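Local coordinates for protein cytosine-specific methyltransferase (Escherichia coli O157:H7 EDL933, PDB 3G7U) that probably transfers a methyl group from S-adenosyl-L-methionine to carbon 5 of cytosine in DNA, as other members of the C5-methyltransferase family do, at residues Gly18-Phe24 against Leu360-Tyr364; Ala153-Ala158 against Ile354-Ile359. One frame throughout, in Å; residues are numbered along the deposited sequence. Where two conformers were deposited one is given.

Interaction 1. Residues Gly18-Phe24 against Leu360-Tyr364; sequences GAARAGF and LKGLY
Tyr-364 lays one face of its ring over the turn that ends helix 14-22, with the carbonyl oxygen of Ala-22 3.3 Å from its CG and the CA of Gly-23 also over that face, a CH-pi contact 4.2 Å from the ring centroid. The ring gets there because its CG stands anti to the backbone N (chi1 -178°). Its edge meets Phe-24: CD1 lies over the centre of the Phe-24 ring in a T-shaped pair with planes at 89°. The Phe-24 ring in turn brings its own edge to the carbonyl oxygen of Leu-360, CE2 to O 3.4 Å, while CZ packs on CB of Tyr-364.

Between the helices, CB of Ala-22 sits 3.4 Å from the N of Lys-361, and beside it Leu-360 packs its CD1 against the N of Ala-19 at 3.6 Å. On the polar side of the contact the lysine chain, bent at chi2, curls back so that NZ donates to the O of Ala-22 over 3.1 Å, coming from above the carbonyl plane; a water links the same NZ to the O of Arg-21.

Further out, Leu-360 and Leu-363 rest on Phe-114 and Leu-116 of strand 114-119, and Ala-19 on Val-5 and Ile-76. The turn itself is a Schellman motif with Gly-23 at positive phi. Here the first helix of the Rossmann-like methyltransferase fold, leading from strand 4-8 to strand 25-30, packs beside the C-terminal helix 353-367 on one face of the central sheet, their short segments crossing at -42°.

Interaction 2. Residues Ala153-Ala158 against Ile354-Ile359; sequences ASDYGA and IVAEYI
Tyr-156 and Tyr-358 meet where the loop between the antiparallel strands 143-152 and 163-171, at the antiparallel edge of the sheet of the Rossmann-like methyltransferase fold, packs against helix 353-367. They form an offset edge-to-face pair: the edge of Tyr-156 points at the face of Tyr-358, with planes at 63° and centroids 5.2 Å apart. The side chains cross at about a right angle, and the touching atoms are CD1 and CE1 of Tyr-156, the latter 3.4 Å from CD2 of Tyr-358.

Residues 183-186 take both hydroxyls, which helps hold the two rings in place: Tyr-156 OH bonds to the O of Phe-183, and Tyr-358 OH to the N of Lys-186. Near its phenol end Tyr-156 also meets Ile-359, whose CD1, in one of two conformers, lies 4.2 Å from CZ.

At the base of Tyr-156, Val-355 turns CG2 into the single turn of 3-10 helix 153-156. That methyl stands anti to the carbonyl carbon and touches CB of Ala-153 at 3.6 Å, with CB of Tyr-156 a little farther off. Val-355 also touches Val-151 and Phe-166, one from each of the two strands that the loop joins.

Ile-354 straddles the exit of the turn with two branches. CD1 extends away from its backbone (chi2 176°) to lie 3.7 Å from the O of Gly-157 and 4.3 Å from CB of Ala-158. Gly-157 takes a positive phi of 91°, turning the chain past this side chain, while the CG2 methyl of Ile-354 presses on the carbonyl oxygen of Tyr-156, 3.2 Å away.

In the fold
From the N terminus the chain runs through strand 4-8 into helix 14-22, whose end at 18-24 packs against 360-364 near the C terminus; interaction 1 thus closes a loop over nearly the whole chain. Interaction 2 is nested inside it, joining the loop after strand 143-152 to 354-359. Both use helix 353-367, which ties the first helix, beside the parallel strands, to the antiparallel edge of the same seven-stranded sheet. The contacts also touch directly: CA of Gly-18 lies 3.7 Å from CB of Ala-356, and Arg-21 packs along Glu-357, which has a salt bridge to Lys-229.

Interaction 1. Residues Gly18-Phe24 against Leu360-Tyr364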
loop_
_atom_site.group_PDB
_atom_site.type_symbol
_atom_site.label_atom_id
_atom_site.label_comp_id
_atom_site.label_asym_id
_atom_site.label_seq_id
_atom_site.Cartn_x
_atom_site.Cartn_y
_atom_site.Cartn_z
ATOM N N GLY A 18 -4.562 2.284 5.098
ATOM C CA GLY A 18 -5.214 3.548 4.718
ATOM C C GLY A 18 -6.671 3.571 5.170
ATOM O O GLY A 18 -7.120 4.556 5.754
ATOM N N ALA A 19 -7.400 2.472 4.932
ATOM C CA ALA A 19 -8.808 2.415 5.313
ATOM C C ALA A 19 -8.955 2.526 6.814
ATOM O O ALA A 19 -9.799 3.298 7.317
ATOM C CB ALA A 19 -9.448 1.101 4.801
ATOM N N ALA A 20 -8.146 1.773 7.545
ATOM C CA ALA A 20 -8.260 1.691 9.001
ATOM C C ALA A 20 -7.932 3.043 9.648
ATOM O O ALA A 20 -8.607 3.490 10.591
ATOM C CB ALA A 20 -7.335 0.571 9.560
ATOM N N ARG A 21 -6.907 3.703 9.127
ATOM C CA ARG A 21 -6.526 5.027 9.659
ATOM C C ARG A 21 -7.617 6.102 9.341
ATOM O O ARG A 21 -7.866 7.007 10.145
ATOM C CB ARG A 21 -5.153 5.454 9.140
ATOM C CG ARG A 21 -3.984 4.770 9.821
ATOM C CD ARG A 21 -2.676 5.340 9.302
ATOM N NE ARG A 21 -1.607 5.170 10.264
ATOM C CZ ARG A 21 -0.312 5.316 10.000
ATOM N NH1 ARG A 21 0.077 5.608 8.767
ATOM N NH2 ARG A 21 0.587 5.170 10.979
ATOM N N ALA A 22 -8.301 5.947 8.215
ATOM C CA ALA A 22 -9.386 6.823 7.801
ATOM C C ALA A 22 -10.653 6.603 8.611
ATOM O O ALA A 22 -11.569 7.404 8.502
ATOM C CB ALA A 22 -9.703 6.641 6.304
ATOM N N GLY A 23 -10.713 5.533 9.402
ATOM C CA GLY A 23 -11.861 5.291 10.289
ATOM C C GLY A 23 -12.723 4.075 9.969
ATOM O O GLY A 23 -13.606 3.737 10.753
ATOM N N PHE A 24 -12.443 3.391 8.853
ATOM C CA PHE A 24 -13.155 2.179 8.496
ATOM C C PHE A 24 -12.687 0.981 9.300
ATOM O O PHE A 24 -11.550 0.933 9.794
ATOM C CB PHE A 24 -12.994 1.898 7.005
ATOM C CG PHE A 24 -13.598 2.921 6.116
ATOM C CD1 PHE A 24 -14.977 2.947 5.869
ATOM C CD2 PHE A 24 -12.792 3.854 5.470
ATOM C CE1 PHE A 24 -15.539 3.910 5.008
ATOM C CE2 PHE A 24 -13.338 4.784 4.615
ATOM C CZ PHE A 24 -14.717 4.825 4.375
ATOM N N LEU A 360 -9.233 7.652 1.277
ATOM C CA LEU A 360 -10.291 6.969 2.030
ATOM C C LEU A 360 -10.914 7.862 3.125
ATOM O O LEU A 360 -12.092 7.700 3.429
ATOM C CB LEU A 360 -9.766 5.613 2.563
ATOM C CG LEU A 360 -9.745 4.536 1.445
ATOM C CD1 LEU A 360 -8.753 3.411 1.785
ATOM C CD2 LEU A 360 -11.172 3.946 1.211
ATOM N N LYS A 361 -10.153 8.801 3.711
ATOM C CA LYS A 361 -10.726 9.706 4.748
ATOM C C LYS A 361 -11.777 10.638 4.128
ATOM O O LYS A 361 -12.764 10.983 4.785
ATOM C CB LYS A 361 -9.641 10.529 5.498
ATOM C CG LYS A 361 -10.150 11.363 6.723
ATOM C CD LYS A 361 -10.787 10.454 7.780
ATOM C CE LYS A 361 -11.172 11.123 9.109
ATOM N NZ LYS A 361 -11.703 10.038 10.059
ATOM N N GLY A 362 -11.565 11.001 2.869
ATOM C CA GLY A 362 -12.518 11.773 2.087
ATOM C C GLY A 362 -13.840 11.036 1.995
ATOM O O GLY A 362 -14.896 11.614 2.263
ATOM N N LEU A 363 -13.784 9.750 1.656
ATOM C CA LEU A 363 -14.975 8.909 1.599
ATOM C C LEU A 363 -15.624 8.712 2.961
ATOM O O LEU A 363 -16.845 8.715 3.041
ATOM C CB LEU A 363 -14.678 7.547 0.963
ATOM C CG LEU A 363 -14.502 7.608 -0.544
ATOM C CD1 LEU A 363 -13.581 6.518 -1.059
ATOM C CD2 LEU A 363 -15.875 7.542 -1.193
ATOM N N TYR A 364 -14.828 8.532 4.016
ATOM C CA TYR A 364 -15.369 8.322 5.359
ATOM C C TYR A 364 -16.146 9.563 5.775
ATOM O O TYR A 364 -17.257 9.460 6.303
ATOM C CB TYR A 364 -14.257 8.080 6.367
ATOM C CG TYR A 364 -14.738 7.798 7.780
ATOM C CD1 TYR A 364 -15.098 6.500 8.177
ATOM C CD2 TYR A 364 -14.801 8.819 8.734
ATOM C CE1 TYR A 364 -15.531 6.242 9.497
ATOM C CE2 TYR A 364 -15.229 8.577 10.041
ATOM C CZ TYR A 364 -15.584 7.292 10.414
ATOM O OH TYR A 364 -15.997 7.066 11.708
HETATM O O HOH W 1 -8.998 9.468 10.827
#

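Interaction 2. Residues Ala153-Ala158 against Ile354-Ile359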
loop_
_atom_site.group_PDB
_atom_site.type_symbol
_atom_site.label_atom_id
_atom_site.label_comp_id
_atom_site.label_asym_id
_atom_site.label_seq_id
_atom_site.Cartn_x
_atom_site.Cartn_y
_atom_site.Cartn_z
ATOM N N ALA A 153 2.145 10.103 -5.419
ATOM C CA ALA A 153 2.187 9.880 -3.989
ATOM C C ALA A 153 2.818 10.996 -3.223
ATOM O O ALA A 153 2.402 11.307 -2.086
ATOM C CB ALA A 153 2.886 8.522 -3.666
ATOM N N SER A 154 3.838 11.604 -3.816
ATOM C CA SER A 154 4.602 12.647 -3.113
ATOM C C SER A 154 3.780 13.925 -2.809
ATOM O O SER A 154 4.049 14.631 -1.820
ATOM C CB SER A 154 5.884 12.982 -3.882
ATOM O OG SER A 154 5.625 13.237 -5.239
ATOM N N ASP A 155 2.743 14.157 -3.617
ATOM C CA ASP A 155 1.787 15.246 -3.370
ATOM C C ASP A 155 1.012 15.010 -2.077
ATOM O O ASP A 155 0.462 15.952 -1.523
ATOM C CB ASP A 155 0.813 15.392 -4.534
ATOM C CG ASP A 155 1.472 15.886 -5.808
ATOM O OD1 ASP A 155 2.594 16.438 -5.755
ATOM O OD2 ASP A 155 0.862 15.728 -6.887
ATOM N N TYR A 156 0.973 13.763 -1.580
ATOM C CA TYR A 156 0.278 13.494 -0.314
ATOM C C TYR A 156 1.205 13.285 0.858
ATOM O O TYR A 156 0.765 12.939 1.962
ATOM C CB TYR A 156 -0.690 12.317 -0.449
ATOM C CG TYR A 156 -1.820 12.629 -1.382
ATOM C CD1 TYR A 156 -3.061 13.036 -0.890
ATOM C CD2 TYR A 156 -1.650 12.546 -2.760
ATOM C CE1 TYR A 156 -4.111 13.340 -1.758
ATOM C CE2 TYR A 156 -2.689 12.830 -3.638
ATOM C CZ TYR A 156 -3.908 13.238 -3.128
ATOM O OH TYR A 156 -4.925 13.510 -3.992
ATOM N N GLY A 157 2.487 13.554 0.651
ATOM C CA GLY A 157 3.414 13.530 1.770
ATOM C C GLY A 157 4.043 12.151 1.939
ATOM O O GLY A 157 4.583 11.870 2.994
ATOM N N ALA A 158 3.972 11.291 0.940
ATOM C CA ALA A 158 4.795 10.091 0.891
ATOM C C ALA A 158 6.110 10.344 0.183
ATOM O O ALA A 158 6.156 11.131 -0.675
ATOM C CB ALA A 158 4.080 9.025 0.220
ATOM N N ILE A 354 -0.068 6.250 3.167
ATOM C CA ILE A 354 -0.311 7.687 3.342
ATOM C C ILE A 354 -1.318 8.201 2.288
ATOM O O ILE A 354 -2.272 8.895 2.637
ATOM C CB ILE A 354 1.028 8.435 3.258
ATOM C CG1 ILE A 354 1.899 8.040 4.447
ATOM C CG2 ILE A 354 0.776 9.968 3.140
ATOM C CD1 ILE A 354 3.341 8.693 4.396
ATOM N N VAL A 355 -1.100 7.849 1.020
ATOM C CA VAL A 355 -2.017 8.144 -0.070
ATOM C C VAL A 355 -3.376 7.485 0.184
ATOM O O VAL A 355 -4.413 8.155 0.125
ATOM C CB VAL A 355 -1.473 7.651 -1.407
ATOM C CG1 VAL A 355 -2.515 7.833 -2.502
ATOM C CG2 VAL A 355 -0.176 8.397 -1.763
ATOM N N ALA A 356 -3.361 6.187 0.515
ATOM C CA ALA A 356 -4.609 5.469 0.806
ATOM C C ALA A 356 -5.414 6.141 1.911
ATOM O O ALA A 356 -6.633 6.341 1.734
ATOM C CB ALA A 356 -4.328 3.977 1.152
ATOM N N GLU A 357 -4.756 6.552 3.003
ATOM C CA GLU A 357 -5.457 7.188 4.123
ATOM C C GLU A 357 -6.151 8.472 3.686
ATOM O O GLU A 357 -7.314 8.724 4.037
ATOM C CB GLU A 357 -4.523 7.523 5.271
ATOM C CG GLU A 357 -5.304 8.052 6.522
ATOM C CD GLU A 357 -4.385 8.559 7.599
ATOM O OE1 GLU A 357 -3.143 8.443 7.424
ATOM O OE2 GLU A 357 -4.897 9.059 8.618
ATOM N N TYR A 358 -5.434 9.269 2.910
ATOM C CA TYR A 358 -5.979 10.546 2.491
ATOM C C TYR A 358 -7.254 10.409 1.688
ATOM O O TYR A 358 -8.240 11.072 2.020
ATOM C CB TYR A 358 -4.951 11.381 1.735
ATOM C CG TYR A 358 -5.225 12.876 1.876
ATOM C CD1 TYR A 358 -4.627 13.616 2.903
ATOM C CD2 TYR A 358 -6.095 13.536 1.008
ATOM C CE1 TYR A 358 -4.873 14.978 3.061
ATOM C CE2 TYR A 358 -6.350 14.905 1.161
ATOM C CZ TYR A 358 -5.729 15.616 2.192
ATOM O OH TYR A 358 -5.955 16.977 2.365
ATOM N N ILE A 359 -7.205 9.579 0.639
ATOM C CA ILE A 359 -8.335 9.324 -0.254
ATOM C C ILE A 359 -9.514 8.696 0.489
ATOM O O ILE A 359 -10.651 9.150 0.338
ATOM C CB ILE A 359 -7.927 8.422 -1.444
ATOM C CG1 ILE A 359 -6.757 9.038 -2.241
ATOM C CG2 ILE A 359 -9.124 8.091 -2.342
ATOM C CD1 ILE A 359 -6.997 10.466 -2.798
#